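Local coordinates for putative sugar binding protein (Geobacillus stearothermophilus, PDB 6GT9), which binds galactose and probably glucose, and probably serves as the sugar-recognizing part of a three-component sensing system for galactan utilization, at residues I253-Q267 / T295-L307. Residues are numbered along the deposited sequence; the frame is centred on the assembly and turned at random.
Sequences IRYLQKGTIAATVVQ and TETKVIRKKDLPL. With GAL (beta-D-galactopyranose), chain E.
Ile-300 sits at the apolar centre, its CD1 3.7 Å from CD2 of Leu-256, the two side chains meeting at about a right angle. With CG1 set between its own backbone N and carbonyl carbon (chi1 60°), Ile-300 also lies alongside the methyl of Thr-264, while its CG2 packs 3.5 Å from CG2 of Val-266. Leu-305 extends this patch over the helix, its CD2 near CD1 of Ile-253. On the other face of the sheet Val-299 meets Ala-263 and Val-265, with helix 135-149 packed against that side. Thr-264 and Ile-300 form an antiparallel hydrogen-bonded pair, and here strand 298-301 adds the antiparallel edge to the otherwise parallel sheet of one lobe of a periplasmic-binding-protein fold. Next after Val-266, Gln-267 points its CB away from segment 295-307; its NE2 donates one N-H to O2 of the galactose at 3.1 Å and another to Asp-247, which also binds the sugar. Nearby, Thr-297 OG1 gives a hydrogen bond of 2.9 Å to Val-266 O, almost in line with its C=O; a valine here would probably leave that carbonyl without its hydroxyl partner. Outermost, Lys-302 NZ grips Gln-257 twice: its backbone O in the carbonyl plane at 2.7 Å, and its side-chain OE1 at 2.8 Å from above the amide plane. A water links Ala-262 O to Lys-302 N, and Arg-301 reaches out to a salt bridge with Asp-149.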
loop_
_atom_site.group_PDB
_atom_site.type_symbol
_atom_site.label_atom_id
_atom_site.label_comp_id
_atom_site.label_asym_id
_atom_site.label_seq_id
_atom_site.Cartn_x
_atom_site.Cartn_y
_atom_site.Cartn_z
ATOM N N ILE A 253 -10.285 -11.958 1.718
ATOM C CA ILE A 253 -10.335 -13.356 1.288
ATOM C C ILE A 253 -11.733 -13.929 1.494
ATOM O O ILE A 253 -12.257 -14.655 0.636
ATOM C CB ILE A 253 -9.272 -14.191 2.027
ATOM C CG1 ILE A 253 -7.862 -13.687 1.700
ATOM C CG2 ILE A 253 -9.420 -15.670 1.691
ATOM C CD1 ILE A 253 -7.561 -13.608 0.231
ATOM N N ARG A 254 -12.354 -13.611 2.632
ATOM C CA ARG A 254 -13.713 -14.073 2.900
ATOM C C ARG A 254 -14.681 -13.609 1.815
ATOM O O ARG A 254 -15.448 -14.409 1.262
ATOM C CB ARG A 254 -14.162 -13.575 4.275
ATOM C CG ARG A 254 -15.552 -14.036 4.648
ATOM C CD ARG A 254 -15.658 -15.550 4.516
ATOM N NE ARG A 254 -17.019 -16.022 4.753
ATOM C CZ ARG A 254 -17.696 -16.811 3.925
ATOM N NH1 ARG A 254 -17.137 -17.239 2.796
ATOM N NH2 ARG A 254 -18.932 -17.181 4.236
ATOM N N TYR A 255 -14.651 -12.315 1.491
ATOM C CA TYR A 255 -15.527 -11.776 0.453
ATOM C C TYR A 255 -15.239 -12.401 -0.911
ATOM O O TYR A 255 -16.159 -12.632 -1.709
ATOM C CB TYR A 255 -15.364 -10.262 0.382
ATOM C CG TYR A 255 -16.188 -9.463 1.368
ATOM C CD1 TYR A 255 -17.564 -9.641 1.465
ATOM C CD2 TYR A 255 -15.589 -8.503 2.185
ATOM C CE1 TYR A 255 -18.324 -8.893 2.356
ATOM C CE2 TYR A 255 -16.336 -7.754 3.074
ATOM C CZ TYR A 255 -17.702 -7.951 3.156
ATOM O OH TYR A 255 -18.441 -7.204 4.041
ATOM N N LEU A 256 -13.958 -12.644 -1.208
ATOM C CA LEU A 256 -13.583 -13.353 -2.424
ATOM C C LEU A 256 -14.178 -14.753 -2.441
ATOM O O LEU A 256 -14.673 -15.219 -3.477
ATOM C CB LEU A 256 -12.060 -13.409 -2.516
ATOM C CG LEU A 256 -11.287 -13.590 -3.809
ATOM C CD1 LEU A 256 -11.665 -12.542 -4.834
ATOM C CD2 LEU A 256 -9.810 -13.491 -3.466
ATOM N N GLN A 257 -14.144 -15.440 -1.296
ATOM C CA GLN A 257 -14.754 -16.761 -1.214
ATOM C C GLN A 257 -16.265 -16.681 -1.397
ATOM O O GLN A 257 -16.864 -17.544 -2.051
ATOM C CB GLN A 257 -14.396 -17.413 0.123
ATOM C CG GLN A 257 -14.958 -18.816 0.323
ATOM C CD GLN A 257 -14.309 -19.865 -0.573
ATOM O OE1 GLN A 257 -14.978 -20.786 -1.045
ATOM N NE2 GLN A 257 -13.002 -19.735 -0.801
ATOM N N LYS A 258 -16.896 -15.645 -0.840
ATOM C CA LYS A 258 -18.333 -15.448 -0.980
ATOM C C LYS A 258 -18.738 -15.011 -2.377
ATOM O O LYS A 258 -19.933 -15.054 -2.693
ATOM C CB LYS A 258 -18.830 -14.411 0.024
ATOM C CG LYS A 258 -19.114 -14.965 1.409
ATOM C CD LYS A 258 -19.180 -13.860 2.461
ATOM C CE LYS A 258 -20.593 -13.343 2.697
ATOM N NZ LYS A 258 -21.214 -12.787 1.462
ATOM N N GLY A 259 -17.790 -14.585 -3.209
ATOM C CA GLY A 259 -18.098 -14.081 -4.531
ATOM C C GLY A 259 -18.410 -12.602 -4.589
ATOM O O GLY A 259 -18.543 -12.058 -5.692
ATOM N N THR A 260 -18.512 -11.934 -3.436
ATOM C CA THR A 260 -18.798 -10.502 -3.415
ATOM C C THR A 260 -17.674 -9.703 -4.061
ATOM O O THR A 260 -17.924 -8.799 -4.866
ATOM C CB THR A 260 -19.016 -10.041 -1.979
ATOM O OG1 THR A 260 -19.957 -10.912 -1.336
ATOM C CG2 THR A 260 -19.530 -8.618 -1.961
ATOM N N ILE A 261 -16.418 -10.003 -3.687
ATOM C CA ILE A 261 -15.238 -9.480 -4.371
ATOM C C ILE A 261 -14.831 -10.467 -5.455
ATOM O O ILE A 261 -14.845 -11.682 -5.244
ATOM C CB ILE A 261 -14.093 -9.229 -3.366
ATOM C CG1 ILE A 261 -14.508 -8.104 -2.406
ATOM C CG2 ILE A 261 -12.792 -8.901 -4.081
ATOM C CD1 ILE A 261 -13.464 -7.748 -1.356
ATOM N N ALA A 262 -14.480 -9.948 -6.631
ATOM C CA ALA A 262 -14.091 -10.793 -7.756
ATOM C C ALA A 262 -12.593 -11.047 -7.836
ATOM O O ALA A 262 -12.168 -12.106 -8.324
ATOM C CB ALA A 262 -14.553 -10.160 -9.070
ATOM N N ALA A 263 -11.769 -10.102 -7.392
ATOM C CA ALA A 263 -10.335 -10.257 -7.569
ATOM C C ALA A 263 -9.626 -9.345 -6.588
ATOM O O ALA A 263 -10.217 -8.410 -6.049
ATOM C CB ALA A 263 -9.904 -9.919 -8.993
ATOM N N THR A 264 -8.343 -9.613 -6.371
ATOM C CA THR A 264 -7.573 -8.690 -5.551
ATOM C C THR A 264 -6.092 -8.801 -5.898
ATOM O O THR A 264 -5.609 -9.854 -6.326
ATOM C CB THR A 264 -7.842 -8.912 -4.047
ATOM O OG1 THR A 264 -7.382 -7.768 -3.318
ATOM C CG2 THR A 264 -7.145 -10.161 -3.524
ATOM N N VAL A 265 -5.381 -7.689 -5.729
ATOM C CA VAL A 265 -3.967 -7.601 -6.071
ATOM C C VAL A 265 -3.129 -7.998 -4.860
ATOM O O VAL A 265 -3.259 -7.412 -3.777
ATOM C CB VAL A 265 -3.599 -6.193 -6.559
ATOM C CG1 VAL A 265 -2.125 -6.150 -6.973
ATOM C CG2 VAL A 265 -4.507 -5.800 -7.732
ATOM N N VAL A 266 -2.251 -8.984 -5.049
ATOM C CA VAL A 266 -1.446 -9.496 -3.945
ATOM C C VAL A 266 -0.253 -8.582 -3.710
ATOM O O VAL A 266 0.366 -8.087 -4.656
ATOM C CB VAL A 266 -0.987 -10.935 -4.234
ATOM C CG1 VAL A 266 -0.129 -11.462 -3.088
ATOM C CG2 VAL A 266 -2.200 -11.837 -4.463
ATOM N N GLN A 267 0.066 -8.343 -2.443
ATOM C CA GLN A 267 1.354 -7.770 -2.077
ATOM C C GLN A 267 2.004 -8.689 -1.055
ATOM O O GLN A 267 1.397 -9.647 -0.577
ATOM C CB GLN A 267 1.220 -6.348 -1.512
ATOM C CG GLN A 267 0.676 -5.289 -2.472
ATOM C CD GLN A 267 0.863 -3.889 -1.923
ATOM O OE1 GLN A 267 1.852 -3.218 -2.226
ATOM N NE2 GLN A 267 -0.068 -3.454 -1.076
ATOM N N THR A 295 8.898 -6.725 -4.417
ATOM C CA THR A 295 8.270 -7.947 -3.957
ATOM C C THR A 295 7.115 -8.322 -4.890
ATOM O O THR A 295 6.583 -7.489 -5.637
ATOM C CB THR A 295 7.810 -7.797 -2.505
ATOM O OG1 THR A 295 7.062 -6.586 -2.344
ATOM C CG2 THR A 295 9.043 -7.741 -1.568
ATOM N N GLU A 296 6.754 -9.604 -4.855
ATOM C CA GLU A 296 5.783 -10.175 -5.796
ATOM C C GLU A 296 4.452 -9.425 -5.779
ATOM O O GLU A 296 3.958 -9.035 -4.720
ATOM C CB GLU A 296 5.550 -11.645 -5.436
ATOM C CG GLU A 296 4.375 -12.323 -6.118
ATOM C CD GLU A 296 4.732 -12.839 -7.503
ATOM O OE1 GLU A 296 5.560 -12.190 -8.182
ATOM O OE2 GLU A 296 4.202 -13.899 -7.912
ATOM N N THR A 297 3.870 -9.218 -6.969
ATOM C CA THR A 297 2.490 -8.755 -7.084
ATOM C C THR A 297 1.834 -9.495 -8.244
ATOM O O THR A 297 2.491 -9.848 -9.232
ATOM C CB THR A 297 2.379 -7.215 -7.276
ATOM O OG1 THR A 297 1.001 -6.792 -7.169
ATOM C CG2 THR A 297 2.924 -6.773 -8.623
ATOM N N LYS A 298 0.540 -9.766 -8.092
ATOM C CA LYS A 298 -0.233 -10.531 -9.075
ATOM C C LYS A 298 -1.695 -10.452 -8.680
ATOM O O LYS A 298 -2.016 -10.317 -7.496
ATOM C CB LYS A 298 0.199 -11.997 -9.124
ATOM C CG LYS A 298 0.036 -12.718 -7.794
ATOM C CD LYS A 298 0.046 -14.230 -7.958
ATOM C CE LYS A 298 0.790 -14.904 -6.813
ATOM N NZ LYS A 298 0.604 -16.386 -6.782
ATOM N N VAL A 299 -2.574 -10.560 -9.662
ATOM C CA VAL A 299 -4.003 -10.602 -9.389
ATOM C C VAL A 299 -4.391 -12.045 -9.100
ATOM O O VAL A 299 -3.981 -12.965 -9.813
ATOM C CB VAL A 299 -4.808 -10.025 -10.563
ATOM C CG1 VAL A 299 -6.317 -10.092 -10.266
ATOM C CG2 VAL A 299 -4.388 -8.588 -10.811
ATOM N N ILE A 300 -5.141 -12.250 -8.024
ATOM C CA ILE A 300 -5.693 -13.557 -7.719
ATOM C C ILE A 300 -7.211 -13.440 -7.711
ATOM O O ILE A 300 -7.783 -12.367 -7.491
ATOM C CB ILE A 300 -5.189 -14.124 -6.381
ATOM C CG1 ILE A 300 -5.579 -13.187 -5.232
ATOM C CG2 ILE A 300 -3.675 -14.355 -6.443
ATOM C CD1 ILE A 300 -6.156 -13.887 -4.024
ATOM N N ARG A 301 -7.860 -14.571 -7.955
ATOM C CA ARG A 301 -9.310 -14.692 -7.935
ATOM C C ARG A 301 -9.666 -15.864 -7.031
ATOM O O ARG A 301 -8.787 -16.525 -6.467
ATOM C CB ARG A 301 -9.869 -14.872 -9.358
ATOM C CG ARG A 301 -9.537 -13.712 -10.294
ATOM C CD ARG A 301 -9.788 -14.052 -11.754
ATOM N NE ARG A 301 -9.613 -12.898 -12.637
ATOM C CZ ARG A 301 -8.457 -12.562 -13.205
ATOM N NH1 ARG A 301 -7.370 -13.283 -12.967
ATOM N NH2 ARG A 301 -8.381 -11.497 -14.001
ATOM N N LYS A 302 -10.970 -16.117 -6.899
ATOM C CA LYS A 302 -11.454 -17.197 -6.042
ATOM C C LYS A 302 -10.866 -18.553 -6.429
ATOM O O LYS A 302 -10.672 -19.411 -5.561
ATOM C CB LYS A 302 -12.981 -17.244 -6.100
ATOM C CG LYS A 302 -13.624 -18.314 -5.234
ATOM C CD LYS A 302 -15.098 -18.449 -5.583
ATOM C CE LYS A 302 -15.721 -19.657 -4.917
ATOM N NZ LYS A 302 -15.684 -19.542 -3.440
ATOM N N LYS A 303 -10.584 -18.774 -7.719
ATOM C CA LYS A 303 -9.992 -20.035 -8.156
ATOM C C LYS A 303 -8.584 -20.240 -7.615
ATOM O O LYS A 303 -8.058 -21.356 -7.693
ATOM C CB LYS A 303 -9.958 -20.113 -9.690
ATOM C CG LYS A 303 -8.989 -19.123 -10.327
ATOM C CD LYS A 303 -8.883 -19.261 -11.841
ATOM C CE LYS A 303 -10.217 -19.001 -12.530
ATOM N NZ LYS A 303 -10.946 -17.829 -11.956
ATOM N N ASP A 304 -7.959 -19.200 -7.087
ATOM C CA ASP A 304 -6.616 -19.329 -6.551
ATOM C C ASP A 304 -6.609 -19.627 -5.064
ATOM O O ASP A 304 -5.546 -19.902 -4.516
ATOM C CB ASP A 304 -5.814 -18.061 -6.841
ATOM C CG ASP A 304 -5.650 -17.808 -8.327
ATOM O OD1 ASP A 304 -4.890 -18.563 -8.964
ATOM O OD2 ASP A 304 -6.266 -16.851 -8.857
ATOM N N LEU A 305 -7.759 -19.582 -4.410
ATOM C CA LEU A 305 -7.880 -19.954 -3.007
ATOM C C LEU A 305 -7.934 -21.460 -2.900
ATOM O O LEU A 305 -8.766 -22.072 -3.584
ATOM C CB LEU A 305 -9.115 -19.348 -2.383
ATOM C CG LEU A 305 -9.250 -17.849 -2.624
ATOM C CD1 LEU A 305 -10.544 -17.370 -2.005
ATOM C CD2 LEU A 305 -8.050 -17.112 -2.060
ATOM N N PRO A 306 -7.111 -22.081 -2.024
ATOM C CA PRO A 306 -6.407 -21.729 -0.769
ATOM C C PRO A 306 -5.209 -20.799 -0.935
ATOM O O PRO A 306 -4.958 -20.414 -2.052
ATOM C CB PRO A 306 -5.924 -23.071 -0.251
ATOM C CG PRO A 306 -5.554 -23.812 -1.549
ATOM C CD PRO A 306 -6.590 -23.326 -2.582
ATOM N N LEU A 307 -4.416 -20.485 0.095
ATOM C CA LEU A 307 -3.093 -19.958 -0.216
ATOM C C LEU A 307 -2.078 -20.303 0.867
ATOM O O LEU A 307 -1.778 -19.492 1.738
ATOM C CB LEU A 307 -3.113 -18.428 -0.465
ATOM C CG LEU A 307 -3.284 -17.940 -1.919
ATOM C CD1 LEU A 307 -3.821 -16.513 -2.004
ATOM C CD2 LEU A 307 -1.987 -18.093 -2.721
HETATM C C1 GAL E . -2.002 -1.066 1.187
HETATM C C2 GAL E . -0.812 -0.136 1.060
HETATM C C3 GAL E . -0.359 0.393 2.433
HETATM C C4 GAL E . -1.522 1.070 3.140
HETATM C C5 GAL E . -2.731 0.149 3.178
HETATM C C6 GAL E . -3.984 0.846 3.714
HETATM O O1 GAL E . -2.402 -1.507 -0.095
HETATM O O2 GAL E . 0.304 -0.811 0.460
HETATM O O3 GAL E . 0.613 1.378 2.262
HETATM O O4 GAL E . -1.871 2.286 2.472
HETATM O O5 GAL E . -3.091 -0.383 1.840
HETATM O O6 GAL E . -4.964 -0.099 4.087
HETATM O O HOH W 1 -13.075 -14.587 -7.951
HETATM O O HOH W 2 -12.628 -12.265 -11.482
#